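Side-chain contact in putative DNA protection protein (Streptomyces coelicolor, PDB 4CYB), which probably oxidises ferrous iron and binds the ferric product within a twelve-subunit Dps cage of the ferritin family: residues J[72-77]-J[143-148]. Sequence-based numbering, arbitrary orientation.
Sequences IDTVAE and NDLLVS. With FE (Fe (III) ion), chain B.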
ATOM      1  N   ILE J  72      -0.971  26.557   3.245  1.00 18.11           N
ATOM      2  CA  ILE J  72       0.127  27.430   3.672  1.00 19.03           C
ATOM      3  C   ILE J  72       1.367  27.130   2.817  1.00 20.95           C
ATOM      4  O   ILE J  72       2.001  28.044   2.285  1.00 18.78           O
ATOM      5  CB  ILE J  72       0.458  27.233   5.186  1.00 19.26           C
ATOM      6  CG1 ILE J  72      -0.663  27.854   6.032  1.00 20.27           C
ATOM      7  CG2 ILE J  72       1.864  27.740   5.575  1.00 16.82           C
ATOM      8  CD1 ILE J  72      -0.745  27.306   7.423  1.00 21.73           C
ATOM      9  N   ASP J  73       1.751  25.848   2.735  1.00 21.23           N
ATOM     10  CA  ASP J  73       2.945  25.475   1.968  1.00 21.87           C
ATOM     11  C   ASP J  73       2.812  25.841   0.493  1.00 19.93           C
ATOM     12  O   ASP J  73       3.768  26.385  -0.103  1.00 19.98           O
ATOM     13  CB  ASP J  73       3.244  23.985   2.150  1.00 21.22           C
ATOM     14  CG  ASP J  73       4.525  23.573   1.452  1.00 23.52           C
ATOM     15  OD1 ASP J  73       5.624  23.837   1.995  1.00 22.31           O
ATOM     16  OD2 ASP J  73       4.437  22.937   0.368  1.00 24.55           O
ATOM     17  N   THR J  74       1.643  25.618  -0.082  1.00 19.54           N
ATOM     18  CA  THR J  74       1.454  25.849  -1.511  1.00 20.74           C
ATOM     19  C   THR J  74       1.494  27.386  -1.791  1.00 20.17           C
ATOM     20  O   THR J  74       2.092  27.857  -2.770  1.00 20.29           O
ATOM     21  CB  THR J  74       0.124  25.267  -1.997  1.00 22.38           C
ATOM     22  OG1 THR J  74       0.105  23.823  -1.800  1.00 24.64           O
ATOM     23  CG2 THR J  74      -0.091  25.607  -3.552  1.00 23.01           C
ATOM     24  N   VAL J  75       0.858  28.150  -0.923  1.00 19.36           N
ATOM     25  CA  VAL J  75       0.882  29.626  -1.083  1.00 18.61           C
ATOM     26  C   VAL J  75       2.260  30.226  -0.853  1.00 20.15           C
ATOM     27  O   VAL J  75       2.674  31.087  -1.630  1.00 21.28           O
ATOM     28  CB  VAL J  75      -0.185  30.267  -0.140  1.00 20.47           C
ATOM     29  CG1 VAL J  75      -0.133  31.812  -0.105  1.00 24.43           C
ATOM     30  CG2 VAL J  75      -1.556  29.840  -0.606  1.00 22.51           C
ATOM     31  N   ALA J  76       2.988  29.767   0.174  1.00 18.75           N
ATOM     32  CA  ALA J  76       4.336  30.234   0.418  1.00 20.62           C
ATOM     33  C   ALA J  76       5.217  29.918  -0.774  1.00 20.52           C
ATOM     34  O   ALA J  76       5.994  30.758  -1.195  1.00 20.13           O
ATOM     35  CB  ALA J  76       4.918  29.601   1.654  1.00 18.02           C
ATOM     36  N   GLU J  77       5.149  28.677  -1.280  1.00 19.03           N
ATOM     37  CA  GLU J  77       5.931  28.332  -2.455  1.00 19.50           C
ATOM     38  C   GLU J  77       5.568  29.191  -3.686  1.00 19.19           C
ATOM     39  O   GLU J  77       6.448  29.516  -4.475  1.00 18.76           O
ATOM     40  CB  GLU J  77       5.788  26.814  -2.770  1.00 18.83           C
ATOM     41  CG  GLU J  77       6.701  26.043  -1.752  1.00 22.29           C
ATOM     42  CD  GLU J  77       6.754  24.525  -2.027  1.00 24.92           C
ATOM     43  OE1 GLU J  77       6.311  24.082  -3.128  1.00 26.94           O
ATOM     44  OE2 GLU J  77       7.325  23.811  -1.160  1.00 27.04           O
ATOM     45  N   ASN J 143      -4.116  33.451  -9.774  1.00 23.35           N
ATOM     46  CA  ASN J 143      -5.550  33.427  -9.695  1.00 22.37           C
ATOM     47  C   ASN J 143      -6.081  31.981  -9.522  1.00 23.58           C
ATOM     48  O   ASN J 143      -6.975  31.734  -8.720  1.00 23.11           O
ATOM     49  CB  ASN J 143      -6.149  34.069 -10.969  1.00 22.96           C
ATOM     50  CG  ASN J 143      -7.667  33.853 -11.065  1.00 24.39           C
ATOM     51  OD1 ASN J 143      -8.488  34.720 -10.654  1.00 27.17           O
ATOM     52  ND2 ASN J 143      -8.059  32.732 -11.596  1.00 22.88           N
ATOM     53  N   ASP J 144      -5.500  31.050 -10.274  1.00 21.73           N
ATOM     54  CA  ASP J 144      -5.945  29.650 -10.233  1.00 23.69           C
ATOM     55  C   ASP J 144      -5.723  29.048  -8.848  1.00 23.56           C
ATOM     56  O   ASP J 144      -6.621  28.362  -8.339  1.00 24.12           O
ATOM     57  CB  ASP J 144      -5.228  28.820 -11.300  1.00 22.66           C
ATOM     58  CG  ASP J 144      -5.672  27.347 -11.270  1.00 27.46           C
ATOM     59  OD1 ASP J 144      -6.819  27.063 -11.693  1.00 28.92           O
ATOM     60  OD2 ASP J 144      -4.904  26.501 -10.764  1.00 28.90           O
ATOM     61  N   LEU J 145      -4.547  29.305  -8.256  1.00 22.08           N
ATOM     62  CA  LEU J 145      -4.242  28.864  -6.875  1.00 23.05           C
ATOM     63  C   LEU J 145      -5.269  29.455  -5.897  1.00 24.35           C
ATOM     64  O   LEU J 145      -5.834  28.760  -5.080  1.00 22.14           O
ATOM     65  CB  LEU J 145      -2.819  29.234  -6.489  1.00 24.22           C
ATOM     66  CG  LEU J 145      -2.433  29.191  -4.998  1.00 26.74           C
ATOM     67  CD1 LEU J 145      -2.693  27.802  -4.489  1.00 28.23           C
ATOM     68  CD2 LEU J 145      -0.960  29.576  -4.919  1.00 30.06           C
ATOM     69  N   LEU J 146      -5.566  30.742  -6.017  1.00 22.28           N
ATOM     70  CA  LEU J 146      -6.488  31.331  -5.063  1.00 20.94           C
ATOM     71  C   LEU J 146      -7.914  30.818  -5.176  1.00 21.61           C
ATOM     72  O   LEU J 146      -8.573  30.669  -4.171  1.00 23.36           O
ATOM     73  CB  LEU J 146      -6.508  32.862  -5.271  1.00 23.35           C
ATOM     74  CG  LEU J 146      -5.241  33.570  -4.768  1.00 23.78           C
ATOM     75  CD1 LEU J 146      -5.235  34.990  -5.338  1.00 23.78           C
ATOM     76  CD2 LEU J 146      -5.205  33.615  -3.227  1.00 24.03           C
ATOM     77  N   VAL J 147      -8.365  30.567  -6.389  1.00 20.65           N
ATOM     78  CA  VAL J 147      -9.711  30.084  -6.597  1.00 21.66           C
ATOM     79  C   VAL J 147      -9.804  28.576  -6.348  1.00 25.04           C
ATOM     80  O   VAL J 147     -10.677  28.149  -5.600  1.00 22.71           O
ATOM     81  CB  VAL J 147     -10.273  30.441  -7.987  1.00 25.93           C
ATOM     82  CG1 VAL J 147     -11.639  29.791  -8.218  1.00 25.66           C
ATOM     83  CG2 VAL J 147     -10.349  31.984  -8.135  1.00 28.54           C
ATOM     84  N   SER J 148      -8.945  27.780  -6.989  1.00 22.58           N
ATOM     85  CA  SER J 148      -9.235  26.339  -7.020  1.00 22.34           C
ATOM     86  C   SER J 148      -8.835  25.713  -5.703  1.00 24.04           C
ATOM     87  O   SER J 148      -9.390  24.674  -5.291  1.00 23.53           O
ATOM     88  CB  SER J 148      -8.498  25.620  -8.176  1.00 25.75           C
ATOM     89  OG  SER J 148      -7.121  25.702  -7.886  1.00 28.18           O
TER
HETATM   90 FE    FE B1201       6.793  22.211   0.334  0.50 14.85          FE
HETATM   91  O   HOH W   1       6.175  20.804   2.142  1.00 23.42           O
HETATM   92  O   HOH W   2       8.120  20.467  -0.443  1.00 33.10           O
HETATM   93  O   HOH W   3       5.529  20.924  -1.220  1.00 29.87           O
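Leu145 reaches from helix 140-164 to meet Thr74 and Val75 on helix 54-81. Its first side-chain bond points toward that helix. With CG anti to the backbone N (chi1 164°), the two methyls fork against it and then part. Leu145 CD1 meets Thr74 CG2 at 3.5 Å. Leu145 CD2 turns to the Val75 side, where it lies 4.3 Å from Val75 CA. Leu145 CD2 also comes within 4.4 Å of Val75 CG2. The Thr74 and Leu145 side chains run antiparallel and offset, so their methyls meet in passing.

At chi1 -62° the Thr74 methyl faces Leu145, while OG1 stays beside the backbone N. That hydroxyl is hydrogen-bonded to the Glu70 carbonyl O, one turn back in the same helix. Arg152 of a second subunit lies against both Thr74 and Leu145 and forms a salt bridge with Asp144.

Asp73 and Glu77, one turn apart on helix 54-81, bind the iron. Asp73 OD2 lies 2.5 Å from the iron. Asp73 OD1 lies 2.6 Å from it. Both distances are rather long, so the carboxylate is close to bidentate. Glu77 binds the iron through OE2 alone, at 2.2 Å. Three waters and His46 of a third subunit complete the site, and the same subunit holds Asp73 OD1 by a salt bridge from Lys43 and a hydrogen bond from Trp47. The site is thus shared between subunits, as in Dps ferroxidase centres.

No hydrogen bond joins the two segments. Their link within the four-helix bundle is therefore apolar, made by methyl groups, while helix 54-81 presents its metal-binding carboxylates to a neighbouring subunit.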